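Local coordinates for protein histidine phosphotransferase (Caulobacter crescentus, PDB 2OOC) that probably relays phosphoryl groups between partner proteins through a histidine, as an Hpt-type phosphotransferase regulating stalk biogenesis in Caulobacter, at residues F13-G18 and G67-G72; V26-L31 and H104-R109; D54-V59 and R77-Q82. All coordinates share one frame; numbering follows the deposited sequence.

Contact 1. Residues F13-G18 and G67-G72; sequences FAYLEG and GAFNLG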
loop_
_atom_site.group_PDB
_atom_site.type_symbol
_atom_site.label_atom_id
_atom_site.label_comp_id
_atom_site.label_asym_id
_atom_site.label_seq_id
_atom_site.Cartn_x
_atom_site.Cartn_y
_atom_site.Cartn_z
ATOM N N PHE A 13 -1.869 -3.995 -10.332
ATOM C CA PHE A 13 -0.539 -4.510 -10.527
ATOM C C PHE A 13 -0.001 -4.188 -11.924
ATOM O O PHE A 13 1.210 -4.179 -12.168
ATOM C CB PHE A 13 -0.447 -6.026 -10.187
ATOM C CG PHE A 13 -0.497 -6.296 -8.718
ATOM C CD1 PHE A 13 0.560 -5.963 -7.903
ATOM C CD2 PHE A 13 -1.599 -6.830 -8.165
ATOM C CE1 PHE A 13 0.491 -6.213 -6.500
ATOM C CE2 PHE A 13 -1.650 -7.054 -6.803
ATOM C CZ PHE A 13 -0.637 -6.753 -5.986
ATOM N N ALA A 14 -0.918 -3.869 -12.857
ATOM C CA ALA A 14 -0.466 -3.414 -14.181
ATOM C C ALA A 14 0.342 -2.111 -14.059
ATOM O O ALA A 14 1.365 -1.898 -14.740
ATOM C CB ALA A 14 -1.649 -3.220 -15.064
ATOM N N TYR A 15 -0.117 -1.216 -13.188
ATOM C CA TYR A 15 0.584 0.047 -12.927
ATOM C C TYR A 15 1.979 -0.198 -12.401
ATOM O O TYR A 15 2.979 0.310 -12.903
ATOM C CB TYR A 15 -0.241 0.928 -11.976
ATOM C CG TYR A 15 0.399 2.258 -11.688
ATOM C CD1 TYR A 15 1.381 2.367 -10.703
ATOM C CD2 TYR A 15 0.070 3.399 -12.415
ATOM C CE1 TYR A 15 2.024 3.560 -10.477
ATOM C CE2 TYR A 15 0.703 4.609 -12.183
ATOM C CZ TYR A 15 1.677 4.660 -11.197
ATOM O OH TYR A 15 2.229 5.892 -10.987
ATOM N N LEU A 16 2.047 -1.087 -11.408
ATOM C CA LEU A 16 3.351 -1.391 -10.829
ATOM C C LEU A 16 4.295 -2.088 -11.826
ATOM O O LEU A 16 5.470 -1.742 -11.960
ATOM C CB LEU A 16 3.164 -2.263 -9.595
ATOM C CG LEU A 16 4.495 -2.456 -8.860
ATOM C CD1 LEU A 16 5.262 -1.134 -8.635
ATOM C CD2 LEU A 16 4.162 -3.166 -7.574
ATOM N N GLU A 17 3.747 -3.028 -12.607
ATOM C CA GLU A 17 4.548 -3.680 -13.598
ATOM C C GLU A 17 5.010 -2.693 -14.634
ATOM O O GLU A 17 6.125 -2.733 -15.151
ATOM C CB GLU A 17 3.740 -4.852 -14.221
ATOM C CG GLU A 17 3.501 -5.963 -13.236
ATOM C CD GLU A 17 2.414 -6.924 -13.601
ATOM O OE1 GLU A 17 1.731 -6.679 -14.634
ATOM O OE2 GLU A 17 2.232 -7.909 -12.819
ATOM N N GLY A 18 4.165 -1.711 -15.011
ATOM C CA GLY A 18 4.660 -0.671 -15.912
ATOM C C GLY A 18 5.797 0.200 -15.343
ATOM O O GLY A 18 6.683 0.565 -16.065
ATOM N N GLY A 67 0.438 1.797 -7.063
ATOM C CA GLY A 67 -0.783 1.377 -7.699
ATOM C C GLY A 67 -1.910 1.038 -6.746
ATOM O O GLY A 67 -2.902 0.531 -7.197
ATOM N N ALA A 68 -1.802 1.324 -5.455
ATOM C CA ALA A 68 -2.881 1.100 -4.459
ATOM C C ALA A 68 -3.722 2.349 -4.464
ATOM O O ALA A 68 -3.731 3.134 -3.504
ATOM C CB ALA A 68 -2.318 0.815 -3.067
ATOM N N PHE A 69 -4.431 2.549 -5.564
ATOM C CA PHE A 69 -5.116 3.830 -5.797
ATOM C C PHE A 69 -6.273 4.042 -4.854
ATOM O O PHE A 69 -6.475 5.173 -4.415
ATOM C CB PHE A 69 -5.509 4.005 -7.275
ATOM C CG PHE A 69 -4.310 4.162 -8.152
ATOM C CD1 PHE A 69 -3.417 5.182 -7.908
ATOM C CD2 PHE A 69 -4.021 3.241 -9.144
ATOM C CE1 PHE A 69 -2.259 5.334 -8.666
ATOM C CE2 PHE A 69 -2.867 3.405 -9.910
ATOM C CZ PHE A 69 -2.003 4.430 -9.652
ATOM N N ASN A 70 -7.024 2.974 -4.556
ATOM C CA ASN A 70 -8.117 3.114 -3.593
ATOM C C ASN A 70 -7.602 3.574 -2.213
ATOM O O ASN A 70 -8.156 4.470 -1.613
ATOM C CB ASN A 70 -8.871 1.817 -3.434
ATOM C CG ASN A 70 -9.925 1.888 -2.271
ATOM O OD1 ASN A 70 -10.938 2.635 -2.372
ATOM N ND2 ASN A 70 -9.667 1.152 -1.165
ATOM N N LEU A 71 -6.493 2.973 -1.745
ATOM C CA LEU A 71 -5.894 3.387 -0.491
ATOM C C LEU A 71 -5.504 4.851 -0.527
ATOM O O LEU A 71 -5.699 5.619 0.393
ATOM C CB LEU A 71 -4.732 2.487 -0.174
ATOM C CG LEU A 71 -3.783 2.884 0.945
ATOM C CD1 LEU A 71 -4.580 2.966 2.256
ATOM C CD2 LEU A 71 -2.612 1.887 1.113
ATOM N N GLY A 72 -4.880 5.290 -1.621
ATOM C CA GLY A 72 -4.579 6.679 -1.791
ATOM C C GLY A 72 -5.782 7.588 -1.655
ATOM O O GLY A 72 -5.704 8.594 -0.972
#
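The edge of the Phe69 ring meets the face of the Tyr15 ring in a T-shaped stack. The evidence is geometric: the centroids lie 5.0 Å apart, the planes are at 88° to one another, and Phe69 CZ stands 3.6 Å above the tyrosine plane, over its centre. The nearest atom pair, Phe69 CZ to Tyr15 CD2, is likewise 3.6 Å, and CE2 follows CZ over the same face. Tyr15 presents this face because its CG stands anti to the backbone N (chi1 -179°). Phe69 instead has CG anti to the carbonyl carbon, which carries its ring from the first turn of helix 69-79 back over Gly67. There Gly67 CA lies 3.6 Å above one face of the phenylalanine, offset toward the rim, while Gly67 N approaches Tyr15 CD1 obliquely at 3.8 Å. Exchanging Phe69 for alanine would probably leave the Tyr15 face without its edge partner and uncover Gly67 CA, opening a gap between the two segments.

Gly67 explains how the backbones come this near, with CA atoms of Tyr15 and Gly67 only 5.6 Å apart. Its phi of 96° is unfavourable for a residue with a CB, which would moreover press tightly on Tyr15 CB. Next in the chain, Ala68 takes the N-cap position of helix 69-79 at the centre of an inverse gamma turn, and Gly67 is further tied by backbone hydrogen bonding to Asp12. The contact therefore joins the short N-terminal helix 13-19 to the turn between helices 52-66 and 69-79; Leu16 leans on helix 24-41, Phe13 stacks on Tyr102 of helix 85-111, and Leu71 packs among all three long helices.

Contact 2. Residues V26-L31 and H104-R109; sequences VVDEVL and HEQALR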
loop_
_atom_site.group_PDB
_atom_site.type_symbol
_atom_site.label_atom_id
_atom_site.label_comp_id
_atom_site.label_asym_id
_atom_site.label_seq_id
_atom_site.Cartn_x
_atom_site.Cartn_y
_atom_site.Cartn_z
ATOM N N VAL A 26 12.373 -5.463 -10.243
ATOM C CA VAL A 26 11.980 -4.117 -9.766
ATOM C C VAL A 26 10.616 -4.164 -9.074
ATOM O O VAL A 26 10.402 -3.568 -8.008
ATOM C CB VAL A 26 11.988 -3.083 -10.884
ATOM C CG1 VAL A 26 11.426 -1.738 -10.390
ATOM C CG2 VAL A 26 13.421 -2.880 -11.437
ATOM N N VAL A 27 9.694 -4.916 -9.621
ATOM C CA VAL A 27 8.425 -5.125 -8.944
ATOM C C VAL A 27 8.632 -5.658 -7.526
ATOM O O VAL A 27 8.093 -5.094 -6.563
ATOM C CB VAL A 27 7.527 -6.084 -9.755
ATOM C CG1 VAL A 27 6.239 -6.418 -8.882
ATOM C CG2 VAL A 27 7.129 -5.532 -11.130
ATOM N N ASP A 28 9.454 -6.691 -7.396
ATOM C CA ASP A 28 9.710 -7.318 -6.113
ATOM C C ASP A 28 10.282 -6.311 -5.122
ATOM O O ASP A 28 9.900 -6.302 -3.929
ATOM C CB ASP A 28 10.651 -8.530 -6.250
ATOM C CG ASP A 28 10.011 -9.734 -6.987
ATOM O OD1 ASP A 28 8.771 -9.779 -7.195
ATOM O OD2 ASP A 28 10.783 -10.621 -7.419
ATOM N N GLU A 29 11.205 -5.481 -5.607
ATOM C CA GLU A 29 11.836 -4.414 -4.794
ATOM C C GLU A 29 10.815 -3.430 -4.251
ATOM O O GLU A 29 10.831 -3.044 -3.079
ATOM C CB GLU A 29 12.803 -3.639 -5.680
ATOM C CG GLU A 29 13.553 -2.467 -4.963
ATOM C CD GLU A 29 14.102 -1.402 -5.918
ATOM O OE1 GLU A 29 13.844 -1.432 -7.143
ATOM O OE2 GLU A 29 14.823 -0.511 -5.435
ATOM N N VAL A 30 9.971 -2.970 -5.160
ATOM C CA VAL A 30 9.033 -1.941 -4.799
ATOM C C VAL A 30 8.000 -2.485 -3.786
ATOM O O VAL A 30 7.626 -1.806 -2.816
ATOM C CB VAL A 30 8.354 -1.347 -6.048
ATOM C CG1 VAL A 30 7.128 -0.504 -5.616
ATOM C CG2 VAL A 30 9.390 -0.556 -6.880
ATOM N N LEU A 31 7.551 -3.701 -4.030
ATOM C CA LEU A 31 6.597 -4.357 -3.107
ATOM C C LEU A 31 7.239 -4.473 -1.717
ATOM O O LEU A 31 6.613 -4.219 -0.669
ATOM C CB LEU A 31 6.109 -5.713 -3.584
ATOM C CG LEU A 31 5.260 -5.667 -4.856
ATOM C CD1 LEU A 31 4.896 -7.049 -5.170
ATOM C CD2 LEU A 31 4.104 -4.656 -4.665
ATOM N N HIS A 104 3.402 -14.193 -3.225
ATOM C CA HIS A 104 3.218 -15.610 -3.155
ATOM C C HIS A 104 3.037 -16.310 -4.493
ATOM O O HIS A 104 3.577 -17.373 -4.744
ATOM C CB HIS A 104 1.991 -15.878 -2.238
ATOM C CG HIS A 104 1.868 -17.282 -1.781
ATOM N ND1 HIS A 104 0.649 -17.897 -1.579
ATOM C CD2 HIS A 104 2.806 -18.212 -1.430
ATOM C CE1 HIS A 104 0.829 -19.124 -1.139
ATOM N NE2 HIS A 104 2.128 -19.335 -1.010
ATOM N N GLU A 105 2.217 -15.703 -5.334
ATOM C CA GLU A 105 1.976 -16.167 -6.677
ATOM C C GLU A 105 3.265 -16.242 -7.491
ATOM O O GLU A 105 3.434 -17.187 -8.262
ATOM C CB GLU A 105 0.984 -15.232 -7.367
ATOM C CG GLU A 105 -0.443 -15.578 -7.013
ATOM C CD GLU A 105 -1.433 -14.445 -7.293
ATOM O OE1 GLU A 105 -1.130 -13.536 -8.105
ATOM O OE2 GLU A 105 -2.530 -14.471 -6.677
ATOM N N GLN A 106 4.134 -15.249 -7.321
ATOM C CA GLN A 106 5.431 -15.254 -8.035
ATOM C C GLN A 106 6.197 -16.499 -7.618
ATOM O O GLN A 106 6.738 -17.230 -8.470
ATOM C CB GLN A 106 6.293 -14.024 -7.717
ATOM C CG GLN A 106 5.709 -12.654 -8.049
ATOM C CD GLN A 106 6.118 -12.092 -9.404
ATOM O OE1 GLN A 106 7.124 -11.362 -9.502
ATOM N NE2 GLN A 106 5.306 -12.374 -10.451
ATOM N N ALA A 107 6.197 -16.794 -6.320
ATOM C CA ALA A 107 6.929 -17.947 -5.790
ATOM C C ALA A 107 6.328 -19.235 -6.293
ATOM O O ALA A 107 7.068 -20.163 -6.655
ATOM C CB ALA A 107 6.988 -17.926 -4.275
ATOM N N LEU A 108 4.995 -19.309 -6.365
ATOM C CA LEU A 108 4.315 -20.480 -6.822
ATOM C C LEU A 108 4.622 -20.752 -8.316
ATOM O O LEU A 108 4.775 -21.910 -8.717
ATOM C CB LEU A 108 2.813 -20.365 -6.586
ATOM C CG LEU A 108 2.462 -20.580 -5.100
ATOM C CD1 LEU A 108 1.080 -20.004 -4.773
ATOM C CD2 LEU A 108 2.549 -22.020 -4.712
ATOM N N ARG A 109 4.686 -19.670 -9.061
ATOM C CA ARG A 109 4.982 -19.724 -10.516
ATOM C C ARG A 109 6.399 -20.304 -10.686
ATOM O O ARG A 109 6.612 -21.272 -11.454
ATOM C CB ARG A 109 4.796 -18.349 -11.183
#
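Asp28 and Gln106 head toward one another across the gap, and theirs is the one close approach between the two segments. Asp28 OD1 lies 3.2 Å from the atom modelled as Gln106 OE1, with the carboxylate and amide planes 80° apart. Two oxygens so placed suggest that the amide is turned over in the model; with it reversed, the approach may be a hydrogen bond, but the identity of the amide atoms remains doubtful. The backbones stay well apart, the CA atoms of Asp28 and Gln106 being 9.2 Å from each other, so both side chains are needed to bridge the gap, the glutamine reaching further although its chain is bent at chi2 (-95°).

Tighter packing begins one residue away, on the inward side of helix 24-41. Val27 and Leu31 are buried there, touching Leu16 of helix 13-19 and Tyr102 of helix 85-111, with Leu31 also on Ile99. This is the apolar interior expected of the helical bundle of an Hpt domain, and the segment 104-109 belongs to the last helix near its C-terminal end. Val27 CG1 stays 5.1 Å from the modelled Gln106 OE1, beyond close packing.

Outward from that interior the contact is loose: Asp28 is exposed and Gln106 partly so, and no apolar side chain of either segment packs against the other beside them.

Contact 3. Residues D54-V59 and R77-Q82; sequences DAVHTV and RCEAGQ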
loop_
_atom_site.group_PDB
_atom_site.type_symbol
_atom_site.label_atom_id
_atom_site.label_comp_id
_atom_site.label_asym_id
_atom_site.label_seq_id
_atom_site.Cartn_x
_atom_site.Cartn_y
_atom_site.Cartn_z
ATOM N N ASP A 54 0.894 12.539 9.825
ATOM C CA ASP A 54 2.056 12.276 8.980
ATOM C C ASP A 54 1.976 10.893 8.355
ATOM O O ASP A 54 2.406 10.693 7.246
ATOM C CB ASP A 54 3.324 12.472 9.806
ATOM C CG ASP A 54 3.589 13.919 10.086
ATOM O OD1 ASP A 54 3.609 14.741 9.131
ATOM O OD2 ASP A 54 3.852 14.201 11.277
ATOM N N ALA A 55 1.509 9.943 9.114
ATOM C CA ALA A 55 1.284 8.579 8.635
ATOM C C ALA A 55 0.308 8.561 7.471
ATOM O O ALA A 55 0.580 7.896 6.440
ATOM C CB ALA A 55 0.871 7.635 9.759
ATOM N N VAL A 56 -0.819 9.244 7.581
ATOM C CA VAL A 56 -1.792 9.262 6.475
ATOM C C VAL A 56 -1.145 9.858 5.241
ATOM O O VAL A 56 -1.279 9.317 4.118
ATOM C CB VAL A 56 -3.092 9.995 6.843
ATOM C CG1 VAL A 56 -3.972 10.185 5.581
ATOM C CG2 VAL A 56 -3.814 9.217 7.937
ATOM N N HIS A 57 -0.427 10.961 5.397
ATOM C CA HIS A 57 0.257 11.572 4.279
ATOM C C HIS A 57 1.249 10.635 3.605
ATOM O O HIS A 57 1.329 10.557 2.394
ATOM C CB HIS A 57 0.988 12.836 4.791
ATOM C CG HIS A 57 1.865 13.471 3.755
ATOM N ND1 HIS A 57 1.368 14.307 2.777
ATOM C CD2 HIS A 57 3.204 13.397 3.548
ATOM C CE1 HIS A 57 2.358 14.701 1.995
ATOM N NE2 HIS A 57 3.481 14.152 2.436
ATOM N N THR A 58 2.051 9.948 4.411
ATOM C CA THR A 58 3.111 9.104 3.915
ATOM C C THR A 58 2.508 7.875 3.228
ATOM O O THR A 58 2.884 7.507 2.128
ATOM C CB THR A 58 4.066 8.701 5.065
ATOM O OG1 THR A 58 4.600 9.905 5.644
ATOM C CG2 THR A 58 5.208 7.788 4.553
ATOM N N VAL A 59 1.516 7.243 3.851
ATOM C CA VAL A 59 0.800 6.096 3.246
ATOM C C VAL A 59 0.185 6.511 1.941
ATOM O O VAL A 59 0.230 5.738 0.975
ATOM C CB VAL A 59 -0.221 5.455 4.225
ATOM C CG1 VAL A 59 -1.051 4.402 3.500
ATOM C CG2 VAL A 59 0.547 4.840 5.438
ATOM N N ARG A 77 -9.301 11.312 1.495
ATOM C CA ARG A 77 -10.598 11.581 2.125
ATOM C C ARG A 77 -10.437 11.752 3.631
ATOM O O ARG A 77 -11.083 12.596 4.248
ATOM C CB ARG A 77 -11.603 10.471 1.835
ATOM C CG ARG A 77 -12.110 10.412 0.410
ATOM C CD ARG A 77 -13.360 9.570 0.289
ATOM N NE ARG A 77 -13.097 8.134 0.202
ATOM C CZ ARG A 77 -12.888 7.462 -0.929
ATOM N NH1 ARG A 77 -12.885 8.076 -2.112
ATOM N NH2 ARG A 77 -12.684 6.151 -0.873
ATOM N N CYS A 78 -9.552 10.956 4.245
ATOM C CA CYS A 78 -9.295 11.044 5.671
ATOM C C CYS A 78 -8.736 12.449 5.950
ATOM O O CYS A 78 -9.172 13.117 6.883
ATOM C CB CYS A 78 -8.327 9.923 6.132
ATOM S SG CYS A 78 -7.878 9.985 7.837
ATOM N N GLU A 79 -7.822 12.917 5.106
ATOM C CA GLU A 79 -7.237 14.240 5.257
ATOM C C GLU A 79 -8.313 15.324 5.134
ATOM O O GLU A 79 -8.161 16.388 5.732
ATOM C CB GLU A 79 -6.174 14.447 4.201
ATOM C CG GLU A 79 -4.878 13.698 4.487
ATOM C CD GLU A 79 -3.865 13.733 3.366
ATOM O OE1 GLU A 79 -4.235 13.998 2.183
ATOM O OE2 GLU A 79 -2.675 13.492 3.684
ATOM N N ALA A 80 -9.364 15.055 4.383
ATOM C CA ALA A 80 -10.506 15.992 4.188
ATOM C C ALA A 80 -11.559 15.830 5.293
ATOM O O ALA A 80 -12.616 16.489 5.242
ATOM C CB ALA A 80 -11.155 15.763 2.820
ATOM N N GLY A 81 -11.289 14.979 6.287
ATOM C CA GLY A 81 -12.229 14.655 7.323
ATOM C C GLY A 81 -13.408 13.818 6.898
ATOM O O GLY A 81 -14.363 13.709 7.676
ATOM N N GLN A 82 -13.336 13.183 5.710
ATOM C CA GLN A 82 -14.414 12.389 5.094
ATOM C C GLN A 82 -14.283 10.878 5.338
ATOM O O GLN A 82 -15.145 10.106 4.929
ATOM C CB GLN A 82 -14.427 12.548 3.567
ATOM C CG GLN A 82 -14.316 13.950 2.982
ATOM C CD GLN A 82 -14.182 13.887 1.461
ATOM O OE1 GLN A 82 -13.121 14.168 0.893
ATOM N NE2 GLN A 82 -15.241 13.453 0.808
HETATM O O HOH W 1 -0.985 14.820 2.495
#
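Val56 holds CG1 anti to its backbone N (chi1 171°), while Glu79 sets CG anti to its carbonyl carbon (chi1 -75°) and runs extended beyond it; these torsions lay the glutamate chain alongside the valine, the two pointing contrary ways. Val56 CG1 rests against Glu79 CG at 3.8 Å. The other methyl, CG2, faces Cys78 SG at 4.1 Å, so one valine packs against both neighbours in the last turn of helix 69-79, which stops just after them in a Schellman motif at Gly81. Leu85, Leu45 and Cys75 add further contacts to this valine.

Beyond the methyl contact Glu79 reaches the backbone of the next residue: its OE2 is 3.6 Å from His57 CA and lies near the plane of the imidazole, at the ring's edge. A modelled water sits 2.5 Å from Glu79 OE2 and 2.4 Å from His57 ND1; both spacings are unusually short, so the bridge is best treated as doubtful. The other oxygen, OE1, has a firm mate in a salt bridge with Lys60.

Within the helix, Thr58 OG1 donates to Asp54 O at 2.8 Å, from the opposite face of that carbonyl to Thr58 N.

The run His57-Thr58-Val59-Lys60 followed by glycine fits the Hpt signature, making His57 probably the phosphorylated residue. The chemistry implies a carboxylate beside that imidazole, tied through OE1 to Lys60, its aliphatic stem packed on Val56; this probably helps to place it.

How the contacts relate
Contacts 1 and 3 both use helix 69-79, at its start and its end, and each is partly buried; contact 2 is a surface meeting in which no buried residue touches. Chemistry follows place: an aromatic stack and a glycine join the N-terminal helix to the bundle, polar ends face each other where the last helix runs on, and apolar packing grades into charge beside the probable phosphorylation site. Contacts 1 and 2 touch through Leu16 and Leu31, whose CD2 atoms are 3.3 Å apart, and contacts 1 and 3 through Leu71 and Val59. Contacts 2 and 3 lie on opposite sides of the chain's centre, their nearest atoms about 11 Å apart.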